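Local structure of tRNA(Ile2) 2-agmatinylcytidine synthetase TiaS (Archaeoglobus fulgidus, 5XOB) at residues P40-L45 against F242-A247; D155-L160 against R217-E222; L341-V346 against R382-R387; I351-G356 against C373-D378. The protein catalyses the ATP-dependent attachment of agmatine to the wobble cytidine of its isoleucine tRNA, giving 2-agmatinylcytidine and changing codon specificity from AUG to AUA. One frame throughout, in Å; residues are numbered along the deposited sequence.

Interaction 1: residues P40-L45 against F242-A247; sequences PRLIRL and FVTNHA
The carbonyl oxygen of Val-243 is gripped by two groups of strand 40-44. Leu-42 N donates a hydrogen bond to Val-243 O at 2.9 Å, and Arg-41 CA adds a weaker C-H contact to the same oxygen at 3.2 Å. Val-243 N in turn donates to Pro-40 O (3.1 Å), the alternation expected of parallel strands.

Past residue 244 the second strand ends, and side chains take over. Asn-245 uses its amide like a peptide group: ND2 gives a nearly straight bond (169°) to Arg-44 O, meeting a lone pair, while OD1 receives Arg-44 N at 3.0 Å. A chi1 of 67° swings the amide back toward the first strand and makes this two-point grip possible. Beside it, Arg-44 NE donates to His-246 NE2 at 3.1 Å; this bond lies close to the planes of both the imidazole and the guanidinium, which are 29° apart, and the groups meet at their edges. Leu-42 CD1 rests near His-246 CE1 (3.5 Å), and the Pro-40 ring crosses Phe-242 at roughly a right angle.

The pair joins the portions of the chain assigned to the TCKD and FLD families in the middle of one mixed sheet. Strand 57-64 flanks strand 35-44, strand 157-163 flanks strand 239-244, and Ile-113 of helix 106-114 packs on Ile-43 and Asn-245.

Interaction 2: residues D155-L160 against R217-E222; sequences DFTLEL and RGESVE
Leu-158 and Gly-218 form the tight part of this contact, an antiparallel hydrogen-bonded pair in which each residue donates to the other. Leu-158 N reaches Gly-218 O at 2.9 Å, nearly in line with the carbonyl bond, and Gly-218 N returns to Leu-158 O at 2.8 Å. Gly-218 is almost fully extended, and the chain then turns directly into helix 221-230. Leu-158 packs against that turn. Its CG stands anti to the carbonyl carbon (chi1 -56°), which carries CD1 to the backbone of the helix start, 3.5 Å from Ser-220 C; Val-221 CG2 lies a little farther from the same methyl, at 4.0 Å. Ser-220 is the N-cap, its OG accepting from Ala-223 N.

On the sheet face of Glu-159 and Arg-217 the fit is looser. Both chains run extended, and their CG atoms come no nearer than 4.0 Å. The carboxylate oxygen Glu-159 OE2 sits over one face of the guanidinium, 4.0 Å from Arg-217 NH1, a long salt bridge at which no N-H is aimed. His-246 packs against both side chains. The partly exposed Glu-219 looks elsewhere for its charge partner, bridging to Arg-410.

Strand 212-218, helix 221-230 and strand 239-244 form a beta-alpha-beta unit straddling strand 157-163. The chemistry implies a division of labour: direct backbone bonds and the Leu-158 methyl packed on the helix start set the register, while Glu-159 and Arg-217 probably contribute mainly a charge attraction without a directed bond.

Interaction 3: residues L341-V346 against R382-R387; sequences LAEIWV and REKVER
Trp-345 lays one face of its indole over Lys-384, whose CB sits 4.1 Å from the centroid of the six-membered ring and 24° off its normal, a CH-pi contact at a non-hydrogen-bonded antiparallel pair. With CG anti to the backbone N (chi1 167°), the lysine chain leaves this ring and bends twice on its way past Glu-343. That glutamate is folded at chi2 (-73°); the two side chains cross at about a right angle, and Glu-343 OE2 comes to 3.3 Å from Lys-384 CG. The charged ends stay beyond salt-bridge range, Glu-343 OE1 lying 4.1 Å from Lys-384 NZ.

Away from the indole, branched side chains meet. Val-385 CG2 touches Val-346 CG2 at 3.5 Å and also packs on Ile-344 CB (3.6 Å). Among the backbone bonds, Val-385 N to Ile-344 O is short (2.8 Å) and nearly straight; the reciprocal pair between Val-346 and Glu-383 is weak.

Trp-345 and Lys-384 thus occupy one face and Val-346 the other, as in a two-stranded antiparallel ribbon, here a largely exposed stalk whose two strands lead to and from the zinc-binding loops of the C-terminal zinc ribbon.

Interaction 4: residues I351-G356 against C373-D378; sequences ICPSCG and CRTKAD. With ZN (zinc ion), chain B.
Cys-352 and Cys-355 are joined to Cys-373 by a zinc ion, and no hydrogen bond passes directly between the two segments. This is the four-cysteine site of a zinc ribbon: two CxxC motifs supply the ligands, with Cys-370 as the fourth. The metal lies 2.5 Å from Cys-352 SG and 2.2 Å from Cys-355 SG. On the other side, Cys-373 SG binds it at 2.5 Å.

Different torsions bring the two cysteines of the first motif onto one ion. In Cys-352 the sulfur is anti to the backbone N (chi1 178°); in Cys-355 it sits between N and the carbonyl carbon (chi1 76°). The loop between them curls tightly, with a weak bond from Gly-356 N to Cys-352 O and another from Ser-354 N to Cys-352 SG at 3.6 Å. Gly-356 takes a positive phi of 83° as the turn closes. Donors near the sulfurs would be expected to temper the negative charge that zinc-bound thiolates carry.

Two hydroxyls, of Ser-354 and Thr-375, lie close to the sulfurs. Ser-354 reaches toward Cys-373, leaving its OG 3.4 Å from Cys-373 SG. Met-359 touches both Pro-353 and Thr-375, linking the knuckle to strand 375-377 of the small three-stranded sheet. The module as a whole is the enzyme's substrate-binding, mobile zinc ribbon. Thr-375, the first residue of that strand, faces the knuckle and brings its OG1 to 3.1 Å from Cys-352 SG.

In the fold
Following the chain from the N terminus, strand 35-44 waits almost two hundred residues for its partner, and interaction 1 closes that long loop. Within it, interaction 2 closes a shorter one, so the two nest; they also touch, because strands 239-244 and 157-163 are neighbours in the large mixed sheet. The chain then builds the OB-fold before 341-346 opens the second group. Interaction 3 closes the stalk, and interaction 4, lying wholly between its strands, closes the metal-bound tip, their centres about 23 Å apart. No loops cross. The two groups follow in series, with the centres of interactions 1 and 4 about 66 Å apart.

Interaction 1: residues P40-L45 against F242-A247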
loop_
_atom_site.group_PDB
_atom_site.type_symbol
_atom_site.label_atom_id
_atom_site.label_comp_id
_atom_site.label_asym_id
_atom_site.label_seq_id
_atom_site.Cartn_x
_atom_site.Cartn_y
_atom_site.Cartn_z
ATOM N N PRO A 40 19.617 4.096 5.763
ATOM C CA PRO A 40 18.895 3.062 6.474
ATOM C C PRO A 40 17.731 2.610 5.610
ATOM O O PRO A 40 17.391 3.278 4.627
ATOM C CB PRO A 40 18.388 3.787 7.714
ATOM C CG PRO A 40 18.149 5.175 7.231
ATOM C CD PRO A 40 19.213 5.444 6.202
ATOM N N ARG A 41 17.123 1.492 5.979
ATOM C CA ARG A 41 16.039 0.930 5.199
ATOM C C ARG A 41 14.793 0.868 6.065
ATOM O O ARG A 41 14.881 0.596 7.259
ATOM C CB ARG A 41 16.434 -0.449 4.674
ATOM C CG ARG A 41 17.872 -0.496 4.153
ATOM C CD ARG A 41 18.120 -1.667 3.218
ATOM N NE ARG A 41 17.748 -2.932 3.847
ATOM C CZ ARG A 41 17.445 -4.054 3.195
ATOM N NH1 ARG A 41 17.467 -4.100 1.868
ATOM N NH2 ARG A 41 17.107 -5.142 3.877
ATOM N N LEU A 42 13.647 1.175 5.459
ATOM C CA LEU A 42 12.344 1.076 6.107
ATOM C C LEU A 42 11.532 -0.003 5.389
ATOM O O LEU A 42 11.090 0.189 4.255
ATOM C CB LEU A 42 11.613 2.410 6.023
ATOM C CG LEU A 42 10.408 2.655 6.938
ATOM C CD1 LEU A 42 9.507 3.702 6.299
ATOM C CD2 LEU A 42 9.591 1.408 7.266
ATOM N N ILE A 43 11.325 -1.127 6.072
ATOM C CA ILE A 43 10.702 -2.320 5.492
ATOM C C ILE A 43 9.302 -2.555 6.069
ATOM O O ILE A 43 9.172 -2.966 7.214
ATOM C CB ILE A 43 11.573 -3.568 5.782
ATOM C CG1 ILE A 43 13.018 -3.358 5.291
ATOM C CG2 ILE A 43 10.961 -4.823 5.176
ATOM C CD1 ILE A 43 13.179 -3.079 3.812
ATOM N N ARG A 44 8.264 -2.299 5.274
ATOM C CA ARG A 44 6.889 -2.636 5.670
ATOM C C ARG A 44 6.602 -4.133 5.514
ATOM O O ARG A 44 6.965 -4.750 4.510
ATOM C CB ARG A 44 5.867 -1.857 4.842
ATOM C CG ARG A 44 5.933 -0.357 5.017
ATOM C CD ARG A 44 5.364 0.102 6.352
ATOM N NE ARG A 44 5.456 1.558 6.473
ATOM C CZ ARG A 44 5.166 2.266 7.559
ATOM N NH1 ARG A 44 4.758 1.674 8.673
ATOM N NH2 ARG A 44 5.299 3.591 7.524
ATOM N N LEU A 45 5.918 -4.701 6.500
ATOM C CA LEU A 45 5.648 -6.133 6.531
ATOM C C LEU A 45 4.187 -6.394 6.204
ATOM O O LEU A 45 3.469 -5.472 5.815
ATOM C CB LEU A 45 6.012 -6.700 7.900
ATOM C CG LEU A 45 7.392 -6.278 8.410
ATOM C CD1 LEU A 45 7.584 -6.803 9.818
ATOM C CD2 LEU A 45 8.513 -6.758 7.499
ATOM N N PHE A 242 15.113 7.079 3.867
ATOM C CA PHE A 242 15.150 5.622 3.901
ATOM C C PHE A 242 14.875 5.063 2.521
ATOM O O PHE A 242 13.993 5.554 1.815
ATOM C CB PHE A 242 14.058 5.092 4.813
ATOM C CG PHE A 242 14.149 5.588 6.208
ATOM C CD1 PHE A 242 14.693 4.793 7.198
ATOM C CD2 PHE A 242 13.686 6.856 6.538
ATOM C CE1 PHE A 242 14.783 5.252 8.501
ATOM C CE2 PHE A 242 13.769 7.324 7.841
ATOM C CZ PHE A 242 14.317 6.518 8.824
ATOM N N VAL A 243 15.614 4.029 2.145
ATOM C CA VAL A 243 15.204 3.204 1.020
ATOM C C VAL A 243 14.125 2.264 1.561
ATOM O O VAL A 243 14.275 1.671 2.634
ATOM C CB VAL A 243 16.367 2.417 0.379
ATOM C CG1 VAL A 243 17.524 3.347 0.041
ATOM C CG2 VAL A 243 16.842 1.296 1.285
ATOM N N THR A 244 13.027 2.156 0.825
ATOM C CA THR A 244 11.822 1.508 1.333
ATOM C C THR A 244 11.312 0.496 0.327
ATOM O O THR A 244 11.672 0.546 -0.849
ATOM C CB THR A 244 10.696 2.538 1.595
ATOM O OG1 THR A 244 10.152 2.984 0.347
ATOM C CG2 THR A 244 11.219 3.746 2.362
ATOM N N ASN A 245 10.471 -0.423 0.796
ATOM C CA ASN A 245 9.697 -1.273 -0.111
ATOM C C ASN A 245 8.276 -0.736 -0.325
ATOM O O ASN A 245 7.393 -1.451 -0.797
ATOM C CB ASN A 245 9.693 -2.737 0.352
ATOM C CG ASN A 245 8.954 -2.945 1.653
ATOM O OD1 ASN A 245 8.521 -1.991 2.305
ATOM N ND2 ASN A 245 8.811 -4.204 2.042
ATOM N N HIS A 246 8.068 0.532 0.008
ATOM C CA HIS A 246 6.820 1.209 -0.328
ATOM C C HIS A 246 6.595 1.243 -1.810
ATOM O O HIS A 246 7.539 1.407 -2.578
ATOM C CB HIS A 246 6.850 2.651 0.139
ATOM C CG HIS A 246 6.829 2.790 1.618
ATOM N ND1 HIS A 246 7.418 3.845 2.279
ATOM C CD2 HIS A 246 6.307 1.988 2.571
ATOM C CE1 HIS A 246 7.239 3.694 3.579
ATOM N NE2 HIS A 246 6.572 2.574 3.780
ATOM N N ALA A 247 5.335 1.121 -2.206
ATOM C CA ALA A 247 4.932 1.295 -3.599
ATOM C C ALA A 247 5.546 0.262 -4.555
ATOM O O ALA A 247 5.839 0.572 -5.710
ATOM C CB ALA A 247 5.247 2.720 -4.055
#

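Interaction 2: residues D155-L160 against R217-E222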
loop_
_atom_site.group_PDB
_atom_site.type_symbol
_atom_site.label_atom_id
_atom_site.label_comp_id
_atom_site.label_asym_id
_atom_site.label_seq_id
_atom_site.Cartn_x
_atom_site.Cartn_y
_atom_site.Cartn_z
ATOM N N ASP A 155 12.861 -3.822 -6.550
ATOM C CA ASP A 155 12.330 -2.488 -6.695
ATOM C C ASP A 155 12.360 -1.869 -5.302
ATOM O O ASP A 155 12.255 -2.571 -4.296
ATOM C CB ASP A 155 10.893 -2.570 -7.223
ATOM C CG ASP A 155 10.393 -1.263 -7.797
ATOM O OD1 ASP A 155 11.207 -0.350 -8.089
ATOM O OD2 ASP A 155 9.156 -1.152 -7.958
ATOM N N PHE A 156 12.525 -0.555 -5.248
ATOM C CA PHE A 156 12.465 0.179 -3.995
ATOM C C PHE A 156 12.041 1.606 -4.297
ATOM O O PHE A 156 12.118 2.055 -5.437
ATOM C CB PHE A 156 13.831 0.171 -3.303
ATOM C CG PHE A 156 14.917 0.809 -4.115
ATOM C CD1 PHE A 156 15.627 0.067 -5.048
ATOM C CD2 PHE A 156 15.216 2.157 -3.964
ATOM C CE1 PHE A 156 16.624 0.655 -5.812
ATOM C CE2 PHE A 156 16.211 2.752 -4.723
ATOM C CZ PHE A 156 16.917 1.999 -5.647
ATOM N N THR A 157 11.576 2.307 -3.276
ATOM C CA THR A 157 11.365 3.741 -3.381
ATOM C C THR A 157 12.015 4.409 -2.179
ATOM O O THR A 157 12.451 3.734 -1.237
ATOM C CB THR A 157 9.869 4.100 -3.488
ATOM O OG1 THR A 157 9.157 3.636 -2.329
ATOM C CG2 THR A 157 9.287 3.471 -4.726
ATOM N N LEU A 158 12.107 5.731 -2.227
ATOM C CA LEU A 158 12.716 6.484 -1.149
ATOM C C LEU A 158 11.636 7.241 -0.405
ATOM O O LEU A 158 10.630 7.629 -0.994
ATOM C CB LEU A 158 13.759 7.463 -1.700
ATOM C CG LEU A 158 14.887 6.878 -2.558
ATOM C CD1 LEU A 158 15.752 7.995 -3.129
ATOM C CD2 LEU A 158 15.738 5.894 -1.768
ATOM N N GLU A 159 11.835 7.420 0.897
ATOM C CA GLU A 159 11.013 8.341 1.664
ATOM C C GLU A 159 11.867 9.227 2.557
ATOM O O GLU A 159 12.722 8.752 3.305
ATOM C CB GLU A 159 9.941 7.631 2.500
ATOM C CG GLU A 159 8.710 8.522 2.691
ATOM C CD GLU A 159 7.646 7.943 3.610
ATOM O OE1 GLU A 159 7.783 6.777 4.032
ATOM O OE2 GLU A 159 6.664 8.664 3.906
ATOM N N LEU A 160 11.625 10.525 2.454
ATOM C CA LEU A 160 12.266 11.474 3.320
ATOM C C LEU A 160 11.304 11.715 4.447
ATOM O O LEU A 160 10.171 12.154 4.239
ATOM C CB LEU A 160 12.575 12.764 2.585
ATOM C CG LEU A 160 13.291 13.817 3.419
ATOM C CD1 LEU A 160 14.226 14.615 2.529
ATOM C CD2 LEU A 160 12.270 14.724 4.086
ATOM N N ARG A 217 7.398 10.579 -0.225
ATOM C CA ARG A 217 7.771 9.451 -1.081
ATOM C C ARG A 217 8.318 9.939 -2.412
ATOM O O ARG A 217 7.804 10.899 -2.979
ATOM C CB ARG A 217 6.560 8.545 -1.345
ATOM C CG ARG A 217 6.465 7.355 -0.409
ATOM C CD ARG A 217 5.158 6.591 -0.567
ATOM N NE ARG A 217 4.896 5.789 0.628
ATOM C CZ ARG A 217 4.181 6.182 1.682
ATOM N NH1 ARG A 217 3.597 7.379 1.728
ATOM N NH2 ARG A 217 4.041 5.357 2.707
ATOM N N GLY A 218 9.341 9.263 -2.931
ATOM C CA GLY A 218 9.882 9.637 -4.227
ATOM C C GLY A 218 10.932 8.714 -4.803
ATOM O O GLY A 218 11.274 7.689 -4.217
ATOM N N GLU A 219 11.459 9.110 -5.960
ATOM C CA GLU A 219 12.334 8.255 -6.762
ATOM C C GLU A 219 13.827 8.589 -6.635
ATOM O O GLU A 219 14.679 7.745 -6.928
ATOM C CB GLU A 219 11.919 8.335 -8.234
ATOM C CG GLU A 219 10.470 7.952 -8.500
ATOM C CD GLU A 219 10.204 6.452 -8.415
ATOM O OE1 GLU A 219 11.144 5.629 -8.514
ATOM O OE2 GLU A 219 9.025 6.092 -8.264
ATOM N N SER A 220 14.153 9.807 -6.210
ATOM C CA SER A 220 15.551 10.205 -6.118
ATOM C C SER A 220 15.802 11.021 -4.884
ATOM O O SER A 220 14.886 11.635 -4.323
ATOM C CB SER A 220 15.961 11.026 -7.341
ATOM O OG SER A 220 15.330 12.297 -7.330
ATOM N N VAL A 221 17.065 11.041 -4.482
ATOM C CA VAL A 221 17.484 11.852 -3.351
ATOM C C VAL A 221 17.316 13.317 -3.753
ATOM O O VAL A 221 16.811 14.119 -2.969
ATOM C CB VAL A 221 18.938 11.540 -2.921
ATOM C CG1 VAL A 221 19.320 12.336 -1.679
ATOM C CG2 VAL A 221 19.108 10.049 -2.650
ATOM N N GLU A 222 17.705 13.634 -4.992
ATOM C CA GLU A 222 17.585 14.987 -5.555
ATOM C C GLU A 222 16.170 15.545 -5.400
ATOM O O GLU A 222 15.979 16.630 -4.852
ATOM C CB GLU A 222 17.974 14.980 -7.046
ATOM C CG GLU A 222 17.732 16.302 -7.785
ATOM C CD GLU A 222 17.876 16.189 -9.303
ATOM O OE1 GLU A 222 16.867 16.399 -10.021
ATOM O OE2 GLU A 222 18.997 15.893 -9.782
#

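Interaction 3: residues L341-V346 against R382-R387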
loop_
_atom_site.group_PDB
_atom_site.type_symbol
_atom_site.label_atom_id
_atom_site.label_comp_id
_atom_site.label_asym_id
_atom_site.label_seq_id
_atom_site.Cartn_x
_atom_site.Cartn_y
_atom_site.Cartn_z
ATOM N N LEU A 341 -13.579 -6.805 -21.836
ATOM C CA LEU A 341 -14.950 -6.391 -21.647
ATOM C C LEU A 341 -15.920 -7.444 -22.179
ATOM O O LEU A 341 -15.785 -7.918 -23.305
ATOM C CB LEU A 341 -15.203 -5.056 -22.334
ATOM C CG LEU A 341 -15.000 -3.844 -21.433
ATOM C CD1 LEU A 341 -15.206 -2.586 -22.254
ATOM C CD2 LEU A 341 -15.952 -3.874 -20.242
ATOM N N ALA A 342 -16.895 -7.808 -21.353
ATOM C CA ALA A 342 -17.965 -8.707 -21.761
ATOM C C ALA A 342 -18.739 -8.103 -22.926
ATOM O O ALA A 342 -19.155 -6.944 -22.866
ATOM C CB ALA A 342 -18.909 -8.962 -20.594
ATOM N N GLU A 343 -18.917 -8.888 -23.985
ATOM C CA GLU A 343 -19.774 -8.493 -25.106
ATOM C C GLU A 343 -21.241 -8.785 -24.773
ATOM O O GLU A 343 -21.600 -9.923 -24.450
ATOM C CB GLU A 343 -19.359 -9.221 -26.392
ATOM C CG GLU A 343 -18.264 -8.513 -27.178
ATOM C CD GLU A 343 -18.762 -7.265 -27.884
ATOM O OE1 GLU A 343 -18.109 -6.207 -27.753
ATOM O OE2 GLU A 343 -19.808 -7.345 -28.563
ATOM N N ILE A 344 -22.081 -7.753 -24.847
ATOM C CA ILE A 344 -23.499 -7.895 -24.529
ATOM C C ILE A 344 -24.334 -7.656 -25.779
ATOM O O ILE A 344 -24.296 -6.575 -26.378
ATOM C CB ILE A 344 -23.974 -6.916 -23.426
ATOM C CG1 ILE A 344 -22.913 -6.736 -22.329
ATOM C CG2 ILE A 344 -25.300 -7.386 -22.836
ATOM C CD1 ILE A 344 -22.023 -5.523 -22.532
ATOM N N TRP A 345 -25.083 -8.681 -26.167
ATOM C CA TRP A 345 -26.019 -8.574 -27.268
ATOM C C TRP A 345 -27.412 -8.375 -26.713
ATOM O O TRP A 345 -27.742 -8.871 -25.636
ATOM C CB TRP A 345 -25.952 -9.821 -28.143
ATOM C CG TRP A 345 -24.672 -9.882 -28.875
ATOM C CD1 TRP A 345 -23.600 -10.679 -28.599
ATOM C CD2 TRP A 345 -24.297 -9.067 -29.984
ATOM N NE1 TRP A 345 -22.584 -10.424 -29.487
ATOM C CE2 TRP A 345 -22.988 -9.437 -30.348
ATOM C CE3 TRP A 345 -24.948 -8.069 -30.715
ATOM C CZ2 TRP A 345 -22.315 -8.842 -31.415
ATOM C CZ3 TRP A 345 -24.280 -7.478 -31.774
ATOM C CH2 TRP A 345 -22.977 -7.867 -32.113
ATOM N N VAL A 346 -28.218 -7.632 -27.459
ATOM C CA VAL A 346 -29.565 -7.279 -27.039
ATOM C C VAL A 346 -30.501 -7.278 -28.252
ATOM O O VAL A 346 -30.167 -6.703 -29.287
ATOM C CB VAL A 346 -29.553 -5.886 -26.367
ATOM C CG1 VAL A 346 -30.910 -5.201 -26.469
ATOM C CG2 VAL A 346 -29.105 -6.003 -24.917
ATOM N N ARG A 382 -31.222 -5.059 -33.299
ATOM C CA ARG A 382 -30.206 -5.842 -32.595
ATOM C C ARG A 382 -28.879 -5.087 -32.507
ATOM O O ARG A 382 -28.142 -4.986 -33.490
ATOM C CB ARG A 382 -30.022 -7.203 -33.275
ATOM C CG ARG A 382 -29.874 -8.366 -32.299
ATOM C CD ARG A 382 -30.459 -9.661 -32.849
ATOM N NE ARG A 382 -31.914 -9.582 -33.035
ATOM C CZ ARG A 382 -32.537 -9.393 -34.201
ATOM N NH1 ARG A 382 -31.860 -9.239 -35.339
ATOM N NH2 ARG A 382 -33.865 -9.345 -34.226
ATOM N N GLU A 383 -28.597 -4.555 -31.318
ATOM C CA GLU A 383 -27.378 -3.793 -31.063
ATOM C C GLU A 383 -26.476 -4.469 -30.030
ATOM O O GLU A 383 -26.945 -5.077 -29.061
ATOM C CB GLU A 383 -27.713 -2.385 -30.557
ATOM C CG GLU A 383 -28.680 -1.597 -31.425
ATOM C CD GLU A 383 -28.551 -0.095 -31.219
ATOM O OE1 GLU A 383 -29.558 0.544 -30.843
ATOM O OE2 GLU A 383 -27.439 0.447 -31.421
ATOM N N LYS A 384 -25.172 -4.348 -30.253
ATOM C CA LYS A 384 -24.191 -4.606 -29.215
ATOM C C LYS A 384 -24.292 -3.446 -28.223
ATOM O O LYS A 384 -24.286 -2.273 -28.614
ATOM C CB LYS A 384 -22.782 -4.689 -29.812
ATOM C CG LYS A 384 -21.651 -4.643 -28.791
ATOM C CD LYS A 384 -20.414 -3.946 -29.347
ATOM C CE LYS A 384 -19.648 -3.211 -28.257
ATOM N NZ LYS A 384 -18.613 -2.304 -28.823
ATOM N N VAL A 385 -24.395 -3.785 -26.944
ATOM C CA VAL A 385 -24.483 -2.788 -25.883
ATOM C C VAL A 385 -23.143 -2.071 -25.776
ATOM O O VAL A 385 -22.108 -2.734 -25.681
ATOM C CB VAL A 385 -24.771 -3.459 -24.525
ATOM C CG1 VAL A 385 -24.839 -2.422 -23.413
ATOM C CG2 VAL A 385 -26.059 -4.274 -24.579
ATOM N N GLU A 386 -23.151 -0.735 -25.794
ATOM C CA GLU A 386 -21.911 0.031 -25.593
ATOM C C GLU A 386 -21.855 0.626 -24.184
ATOM O O GLU A 386 -22.687 1.462 -23.822
ATOM C CB GLU A 386 -21.725 1.128 -26.650
ATOM C CG GLU A 386 -20.251 1.376 -26.969
ATOM C CD GLU A 386 -19.985 2.648 -27.756
ATOM O OE1 GLU A 386 -20.949 3.278 -28.244
ATOM O OE2 GLU A 386 -18.796 3.018 -27.888
ATOM N N ARG A 387 -20.860 0.186 -23.408
ATOM C CA ARG A 387 -20.715 0.559 -21.997
ATOM C C ARG A 387 -19.737 1.724 -21.812
ATOM O O ARG A 387 -18.919 2.015 -22.688
ATOM C CB ARG A 387 -20.264 -0.650 -21.181
#

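Interaction 4: residues I351-G356 against C373-D378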
loop_
_atom_site.group_PDB
_atom_site.type_symbol
_atom_site.label_atom_id
_atom_site.label_comp_id
_atom_site.label_asym_id
_atom_site.label_seq_id
_atom_site.Cartn_x
_atom_site.Cartn_y
_atom_site.Cartn_z
ATOM N N ILE A 351 -36.377 1.408 -33.552
ATOM C CA ILE A 351 -36.557 2.837 -33.342
ATOM C C ILE A 351 -37.265 3.414 -34.564
ATOM O O ILE A 351 -36.855 3.151 -35.696
ATOM C CB ILE A 351 -35.190 3.541 -33.137
ATOM C CG1 ILE A 351 -34.452 2.975 -31.907
ATOM C CG2 ILE A 351 -35.361 5.052 -33.020
ATOM C CD1 ILE A 351 -35.223 3.032 -30.598
ATOM N N CYS A 352 -38.325 4.188 -34.340
ATOM C CA CYS A 352 -39.040 4.841 -35.437
ATOM C C CYS A 352 -38.124 5.816 -36.188
ATOM O O CYS A 352 -37.456 6.631 -35.562
ATOM C CB CYS A 352 -40.267 5.591 -34.926
ATOM S SG CYS A 352 -41.151 6.477 -36.228
ATOM N N PRO A 353 -38.099 5.740 -37.531
ATOM C CA PRO A 353 -37.156 6.532 -38.325
ATOM C C PRO A 353 -37.508 8.014 -38.391
ATOM O O PRO A 353 -36.618 8.847 -38.587
ATOM C CB PRO A 353 -37.259 5.915 -39.733
ATOM C CG PRO A 353 -38.179 4.743 -39.616
ATOM C CD PRO A 353 -39.012 4.980 -38.399
ATOM N N SER A 354 -38.794 8.332 -38.251
ATOM C CA SER A 354 -39.249 9.719 -38.268
ATOM C C SER A 354 -39.004 10.395 -36.926
ATOM O O SER A 354 -38.105 11.227 -36.796
ATOM C CB SER A 354 -40.735 9.806 -38.621
ATOM O OG SER A 354 -41.259 11.081 -38.274
ATOM N N CYS A 355 -39.806 10.029 -35.930
ATOM C CA CYS A 355 -39.785 10.714 -34.635
ATOM C C CYS A 355 -38.649 10.238 -33.720
ATOM O O CYS A 355 -38.296 10.924 -32.758
ATOM C CB CYS A 355 -41.122 10.534 -33.921
ATOM S SG CYS A 355 -41.324 8.887 -33.212
ATOM N N GLY A 356 -38.097 9.059 -33.996
ATOM C CA GLY A 356 -36.969 8.553 -33.219
ATOM C C GLY A 356 -37.326 7.850 -31.920
ATOM O O GLY A 356 -36.427 7.384 -31.218
ATOM N N CYS A 373 -46.496 8.749 -36.005
ATOM C CA CYS A 373 -46.146 8.795 -37.416
ATOM C C CYS A 373 -47.028 7.724 -38.052
ATOM O O CYS A 373 -47.942 7.229 -37.402
ATOM C CB CYS A 373 -44.666 8.509 -37.590
ATOM S SG CYS A 373 -43.676 9.541 -36.486
ATOM N N ARG A 374 -46.805 7.372 -39.310
ATOM C CA ARG A 374 -47.581 6.275 -39.899
ATOM C C ARG A 374 -46.645 5.127 -40.283
ATOM O O ARG A 374 -46.779 4.531 -41.356
ATOM C CB ARG A 374 -48.396 6.768 -41.094
ATOM N N THR A 375 -45.709 4.809 -39.387
ATOM C CA THR A 375 -44.556 3.977 -39.740
ATOM C C THR A 375 -44.606 2.548 -39.190
ATOM O O THR A 375 -45.347 2.236 -38.257
ATOM C CB THR A 375 -43.246 4.655 -39.308
ATOM O OG1 THR A 375 -43.197 4.761 -37.884
ATOM C CG2 THR A 375 -43.148 6.049 -39.910
ATOM N N LYS A 376 -43.776 1.699 -39.787
ATOM C CA LYS A 376 -43.863 0.254 -39.648
ATOM C C LYS A 376 -42.478 -0.396 -39.707
ATOM O O LYS A 376 -41.553 0.159 -40.299
ATOM C CB LYS A 376 -44.704 -0.291 -40.807
ATOM C CG LYS A 376 -46.001 -0.993 -40.422
ATOM C CD LYS A 376 -46.145 -2.322 -41.162
ATOM C CE LYS A 376 -44.952 -3.242 -40.898
ATOM N NZ LYS A 376 -45.255 -4.691 -41.043
ATOM N N ALA A 377 -42.346 -1.573 -39.100
ATOM C CA ALA A 377 -41.143 -2.400 -39.232
ATOM C C ALA A 377 -41.439 -3.800 -38.714
ATOM O O ALA A 377 -42.288 -3.966 -37.843
ATOM C CB ALA A 377 -39.982 -1.788 -38.471
ATOM N N ASP A 378 -40.737 -4.802 -39.236
ATOM C CA ASP A 378 -41.110 -6.212 -38.995
ATOM C C ASP A 378 -40.241 -6.988 -37.992
ATOM O O ASP A 378 -40.721 -7.958 -37.389
ATOM C CB ASP A 378 -41.170 -6.985 -40.327
ATOM C CG ASP A 378 -42.578 -7.064 -40.902
ATOM O OD1 ASP A 378 -43.503 -7.515 -40.182
ATOM O OD2 ASP A 378 -42.758 -6.682 -42.079
HETATM ZN ZN ZN B . -42.456 8.032 -34.844
#